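Local coordinates for bacterial transferase hexapeptide (Three repeats) family protein (Acinetobacter baumannii, PDB 4M9C) that probably transfers an acetyl group to an amino-sugar nucleotide in the biosynthesis of UDP-N,N'-diacetylbacillosamine, at residues M3-Y8 and P19-Q24; K15-L20 and A65-I70. One frame throughout, in Å; residues are numbered along the deposited sequence.

Interaction 1 of 2, residues M3-Y8 and P19-Q24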
loop_
_atom_site.group_PDB
_atom_site.type_symbol
_atom_site.label_atom_id
_atom_site.label_comp_id
_atom_site.label_asym_id
_atom_site.label_seq_id
_atom_site.Cartn_x
_atom_site.Cartn_y
_atom_site.Cartn_z
ATOM N N MET A 3 -7.356 -0.803 -35.360
ATOM C CA MET A 3 -6.430 -0.472 -34.272
ATOM C C MET A 3 -5.732 -1.715 -33.719
ATOM O O MET A 3 -6.370 -2.736 -33.464
ATOM C CB MET A 3 -7.161 0.284 -33.151
ATOM C CG MET A 3 -6.360 0.466 -31.871
ATOM S SD MET A 3 -5.016 1.658 -32.015
ATOM C CE MET A 3 -5.904 3.199 -31.787
ATOM N N ILE A 4 -4.413 -1.640 -33.565
ATOM C CA ILE A 4 -3.691 -2.667 -32.827
ATOM C C ILE A 4 -2.872 -2.024 -31.717
ATOM O O ILE A 4 -2.346 -0.922 -31.872
ATOM C CB ILE A 4 -2.756 -3.490 -33.715
ATOM C CG1 ILE A 4 -1.737 -2.578 -34.397
ATOM C CG2 ILE A 4 -3.555 -4.297 -34.737
ATOM C CD1 ILE A 4 -0.693 -3.355 -35.171
ATOM N N ILE A 5 -2.771 -2.723 -30.595
ATOM C CA ILE A 5 -2.030 -2.218 -29.448
ATOM C C ILE A 5 -0.823 -3.105 -29.181
ATOM O O ILE A 5 -0.939 -4.329 -29.102
ATOM C CB ILE A 5 -2.924 -2.127 -28.192
ATOM C CG1 ILE A 5 -3.916 -0.962 -28.343
ATOM C CG2 ILE A 5 -2.071 -1.963 -26.953
ATOM C CD1 ILE A 5 -4.934 -0.834 -27.200
ATOM N N GLY A 6 0.346 -2.491 -29.071
ATOM C CA GLY A 6 1.521 -3.243 -28.681
ATOM C C GLY A 6 1.948 -2.915 -27.263
ATOM O O GLY A 6 1.868 -1.757 -26.832
ATOM N N VAL A 7 2.386 -3.939 -26.535
ATOM C CA VAL A 7 3.036 -3.744 -25.241
ATOM C C VAL A 7 4.532 -3.980 -25.463
ATOM O O VAL A 7 4.954 -5.100 -25.768
ATOM C CB VAL A 7 2.493 -4.729 -24.171
ATOM C CG1 VAL A 7 3.304 -4.635 -22.873
ATOM C CG2 VAL A 7 0.999 -4.486 -23.910
ATOM N N TYR A 8 5.332 -2.926 -25.330
ATOM C CA TYR A 8 6.751 -3.021 -25.658
ATOM C C TYR A 8 7.514 -3.540 -24.456
ATOM O O TYR A 8 7.645 -2.850 -23.449
ATOM C CB TYR A 8 7.300 -1.666 -26.101
ATOM C CG TYR A 8 8.349 -1.757 -27.207
ATOM C CD1 TYR A 8 9.330 -2.740 -27.188
ATOM C CD2 TYR A 8 8.349 -0.851 -28.265
ATOM C CE1 TYR A 8 10.281 -2.823 -28.199
ATOM C CE2 TYR A 8 9.286 -0.922 -29.269
ATOM C CZ TYR A 8 10.253 -1.906 -29.235
ATOM O OH TYR A 8 11.186 -1.964 -30.250
ATOM N N PRO A 19 -2.460 -7.070 -19.050
ATOM C CA PRO A 19 -3.856 -7.086 -18.591
ATOM C C PRO A 19 -4.359 -5.698 -18.180
ATOM O O PRO A 19 -5.553 -5.420 -18.291
ATOM C CB PRO A 19 -3.830 -8.045 -17.395
ATOM C CG PRO A 19 -2.382 -8.178 -17.018
ATOM C CD PRO A 19 -1.613 -7.991 -18.274
ATOM N N LEU A 20 -3.458 -4.828 -17.732
ATOM C CA LEU A 20 -3.851 -3.457 -17.421
ATOM C C LEU A 20 -4.330 -2.745 -18.679
ATOM O O LEU A 20 -5.366 -2.077 -18.670
ATOM C CB LEU A 20 -2.681 -2.686 -16.794
ATOM C CG LEU A 20 -2.140 -3.235 -15.468
ATOM C CD1 LEU A 20 -0.965 -2.389 -14.970
ATOM C CD2 LEU A 20 -3.261 -3.290 -14.418
ATOM N N VAL A 21 -3.573 -2.875 -19.765
ATOM C CA VAL A 21 -3.952 -2.215 -21.006
ATOM C C VAL A 21 -5.199 -2.861 -21.632
ATOM O O VAL A 21 -5.989 -2.177 -22.275
ATOM C CB VAL A 21 -2.771 -2.105 -22.011
ATOM C CG1 VAL A 21 -2.431 -3.463 -22.615
ATOM C CG2 VAL A 21 -3.104 -1.096 -23.095
ATOM N N ARG A 22 -5.386 -4.164 -21.420
ATOM C CA ARG A 22 -6.625 -4.828 -21.826
ATOM C C ARG A 22 -7.820 -4.161 -21.157
ATOM O O ARG A 22 -8.825 -3.864 -21.819
ATOM C CB ARG A 22 -6.614 -6.316 -21.462
ATOM C CG ARG A 22 -5.678 -7.199 -22.301
ATOM C CD ARG A 22 -6.078 -7.265 -23.787
ATOM N NE ARG A 22 -7.504 -7.530 -23.982
ATOM C CZ ARG A 22 -8.061 -8.740 -23.952
ATOM N NH1 ARG A 22 -7.318 -9.819 -23.724
ATOM N NH2 ARG A 22 -9.370 -8.874 -24.146
ATOM N N GLN A 23 -7.705 -3.932 -19.846
ATOM C CA GLN A 23 -8.765 -3.297 -19.062
ATOM C C GLN A 23 -8.928 -1.820 -19.404
ATOM O O GLN A 23 -10.020 -1.277 -19.281
ATOM C CB GLN A 23 -8.485 -3.406 -17.562
ATOM C CG GLN A 23 -8.581 -4.785 -16.979
ATOM C CD GLN A 23 -8.408 -4.758 -15.469
ATOM O OE1 GLN A 23 -7.783 -5.640 -14.879
ATOM N NE2 GLN A 23 -8.960 -3.731 -14.837
ATOM N N GLN A 24 -7.836 -1.165 -19.797
ATOM C CA GLN A 24 -7.899 0.235 -20.204
ATOM C C GLN A 24 -8.786 0.385 -21.457
ATOM O O GLN A 24 -9.503 1.378 -21.608
ATOM C CB GLN A 24 -6.495 0.767 -20.497
ATOM C CG GLN A 24 -6.414 2.279 -20.613
ATOM C CD GLN A 24 -6.403 2.942 -19.254
ATOM O OE1 GLN A 24 -5.796 2.425 -18.316
ATOM N NE2 GLN A 24 -7.089 4.080 -19.130
#
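Val21 spreads its two methyls over strand 3-8, one for each residue it meets there. Val21 CG1 takes Val7, lying 3.8 Å from Val7 CG2, while Val21 CG2 lies 4.1 Å from Ile5 CG2. What makes this division possible is the first torsion of Val21: at 72° it places CG1 in the crowded position between backbone N and carbonyl carbon, with CG2 trans to the N. On the strand, Val7 uses the methyl that stands beside its own backbone N. Ile5 CG2, trans to its backbone N (chi1 -72°), makes the nearer contact, with the CD1 end of the other branch a little farther off. In both pairs the side chains run by each other, pointing opposite ways, and meet flank to flank; the contact is purely apolar, burying 116 Å² in all. The same helical turn is held by the backbone bond from Gln23 N to Pro19 O, 3.0 Å. Leu28, Leu91 and Phe33 also pack on Ile5, and Phe35 on Val7; all three touching residues are buried. A helix laid on the strand that precedes it, with the chain then passing into the neighbouring parallel strand 33-36, is the first beta-alpha-beta unit of a Rossmann fold.

Interaction 2 of 2, residues K15-L20 and A65-I70; sequences KEVMPL and AVTIAI
Val17 points from helix 14-24 at the end of strand 63-68 and the residue just past it, where Thr67 and Ala69 receive it. Val17 CB already sits 4.0 Å from Ala69 CB. From there Val17 CG2, the branch beside the backbone N, goes on to the same residue, closing to 3.8 Å from Ala69 CB and 4.2 Å from Ala69 CA. The other branch, Val17 CG1, extends trans to the N (chi1 170°) and meets Thr67 end on: Thr67 CG2 is 3.9 Å away and Thr67 OG1 4.0 Å. The valine methyl therefore faces both tips of the threonine fork, with the hydroxyl touching it in van der Waals fashion. This is one helical layer of the Rossmann-type alpha/beta/alpha sandwich closing on its mostly parallel sheet; Ile68, its CB directed away from helix 14-24, packs on Val80 and Leu83 of helix 73-85 across the sheet. Ala69 has just left the strand, and its small side chain lets the backbones draw close, 6.1 Å between the CA atoms of Val17 and Ala69. Away from the sheet, Lys15 NZ forms a salt bridge with Asp139 of a neighbouring subunit, whose Ser120 also hydrogen-bonds to Lys15 O.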
loop_
_atom_site.group_PDB
_atom_site.type_symbol
_atom_site.label_atom_id
_atom_site.label_comp_id
_atom_site.label_asym_id
_atom_site.label_seq_id
_atom_site.Cartn_x
_atom_site.Cartn_y
_atom_site.Cartn_z
ATOM N N LYS A 15 4.240 -8.663 -18.687
ATOM C CA LYS A 15 3.100 -9.525 -18.406
ATOM C C LYS A 15 2.155 -8.906 -17.380
ATOM O O LYS A 15 0.995 -9.290 -17.298
ATOM C CB LYS A 15 3.570 -10.916 -17.976
ATOM C CG LYS A 15 4.403 -11.614 -19.058
ATOM C CD LYS A 15 4.589 -13.092 -18.750
ATOM C CE LYS A 15 5.467 -13.294 -17.524
ATOM N NZ LYS A 15 6.802 -12.716 -17.766
ATOM N N GLU A 16 2.667 -7.950 -16.605
ATOM C CA GLU A 16 1.846 -7.158 -15.691
ATOM C C GLU A 16 1.064 -6.106 -16.472
ATOM O O GLU A 16 -0.127 -5.869 -16.223
ATOM C CB GLU A 16 2.733 -6.457 -14.639
ATOM C CG GLU A 16 2.017 -5.335 -13.884
ATOM C CD GLU A 16 2.970 -4.405 -13.125
ATOM O OE1 GLU A 16 4.047 -4.038 -13.658
ATOM O OE2 GLU A 16 2.630 -4.041 -11.983
ATOM N N VAL A 17 1.725 -5.480 -17.435
ATOM C CA VAL A 17 1.113 -4.353 -18.131
ATOM C C VAL A 17 0.034 -4.795 -19.117
ATOM O O VAL A 17 -0.973 -4.106 -19.297
ATOM C CB VAL A 17 2.175 -3.505 -18.832
ATOM C CG1 VAL A 17 1.523 -2.483 -19.767
ATOM C CG2 VAL A 17 3.085 -2.831 -17.786
ATOM N N MET A 18 0.223 -5.954 -19.739
ATOM C CA MET A 18 -0.752 -6.405 -20.735
ATOM C C MET A 18 -2.208 -6.423 -20.200
ATOM O O MET A 18 -3.094 -5.865 -20.830
ATOM C CB MET A 18 -0.357 -7.747 -21.366
ATOM C CG MET A 18 -1.398 -8.315 -22.339
ATOM S SD MET A 18 -1.606 -7.267 -23.797
ATOM C CE MET A 18 -0.221 -7.782 -24.826
ATOM N N PRO A 19 -2.460 -7.070 -19.050
ATOM C CA PRO A 19 -3.856 -7.086 -18.591
ATOM C C PRO A 19 -4.359 -5.698 -18.180
ATOM O O PRO A 19 -5.553 -5.420 -18.291
ATOM C CB PRO A 19 -3.830 -8.045 -17.395
ATOM C CG PRO A 19 -2.382 -8.178 -17.018
ATOM C CD PRO A 19 -1.613 -7.991 -18.274
ATOM N N LEU A 20 -3.458 -4.828 -17.732
ATOM C CA LEU A 20 -3.851 -3.457 -17.421
ATOM C C LEU A 20 -4.330 -2.745 -18.679
ATOM O O LEU A 20 -5.366 -2.077 -18.670
ATOM C CB LEU A 20 -2.681 -2.686 -16.794
ATOM C CG LEU A 20 -2.140 -3.235 -15.468
ATOM C CD1 LEU A 20 -0.965 -2.389 -14.970
ATOM C CD2 LEU A 20 -3.261 -3.290 -14.418
ATOM N N ALA A 65 -0.940 1.775 -31.651
ATOM C CA ALA A 65 -0.653 2.430 -30.377
ATOM C C ALA A 65 0.146 1.490 -29.476
ATOM O O ALA A 65 -0.008 0.265 -29.530
ATOM C CB ALA A 65 -1.951 2.857 -29.696
ATOM N N VAL A 66 1.005 2.064 -28.646
ATOM C CA VAL A 66 1.883 1.250 -27.823
ATOM C C VAL A 66 1.979 1.783 -26.393
ATOM O O VAL A 66 2.010 2.991 -26.170
ATOM C CB VAL A 66 3.290 1.176 -28.451
ATOM C CG1 VAL A 66 4.334 0.719 -27.423
ATOM C CG2 VAL A 66 3.282 0.259 -29.677
ATOM N N THR A 67 2.005 0.868 -25.433
ATOM C CA THR A 67 2.451 1.197 -24.086
ATOM C C THR A 67 3.783 0.485 -23.868
ATOM O O THR A 67 3.923 -0.710 -24.147
ATOM C CB THR A 67 1.416 0.796 -22.993
ATOM O OG1 THR A 67 1.991 0.990 -21.694
ATOM C CG2 THR A 67 1.033 -0.669 -23.133
ATOM N N ILE A 68 4.775 1.231 -23.396
ATOM C CA ILE A 68 6.099 0.675 -23.175
ATOM C C ILE A 68 6.175 0.176 -21.734
ATOM O O ILE A 68 6.176 0.968 -20.800
ATOM C CB ILE A 68 7.172 1.749 -23.414
ATOM C CG1 ILE A 68 7.128 2.221 -24.879
ATOM C CG2 ILE A 68 8.565 1.228 -23.014
ATOM C CD1 ILE A 68 7.868 3.541 -25.135
ATOM N N ALA A 69 6.229 -1.140 -21.562
ATOM C CA ALA A 69 6.265 -1.744 -20.237
ATOM C C ALA A 69 7.644 -1.613 -19.581
ATOM O O ALA A 69 7.786 -1.743 -18.364
ATOM C CB ALA A 69 5.872 -3.215 -20.337
ATOM N N ILE A 70 8.658 -1.353 -20.395
ATOM C CA ILE A 70 10.050 -1.377 -19.932
ATOM C C ILE A 70 10.387 -0.302 -18.904
ATOM O O ILE A 70 10.225 0.897 -19.162
ATOM C CB ILE A 70 10.996 -1.316 -21.141
ATOM C CG1 ILE A 70 10.821 -2.601 -21.967
ATOM C CG2 ILE A 70 12.453 -1.105 -20.692
ATOM C CD1 ILE A 70 11.366 -2.525 -23.386
#

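Interactions 1 and 2 are consecutive footholds of one helix on one sheet, their centres 6 Å apart. Val17 and Val21, four residues apart, occupy successive turns of helix 14-24: the later one sits over strand 3-8, the earlier one over its neighbour 63-68. The two strands are joined by probable hydrogen bonds, Gly6 N to Ala65 O at 2.8 Å and Tyr8 N to Thr67 O at 2.9 Å. Val7 bridges the sites, since besides its part in interaction 1 it packs against Thr67 and Ala69. In the related acetyltransferase PglD this N-terminal domain binds the UDP-sugar; a similar role is probable here.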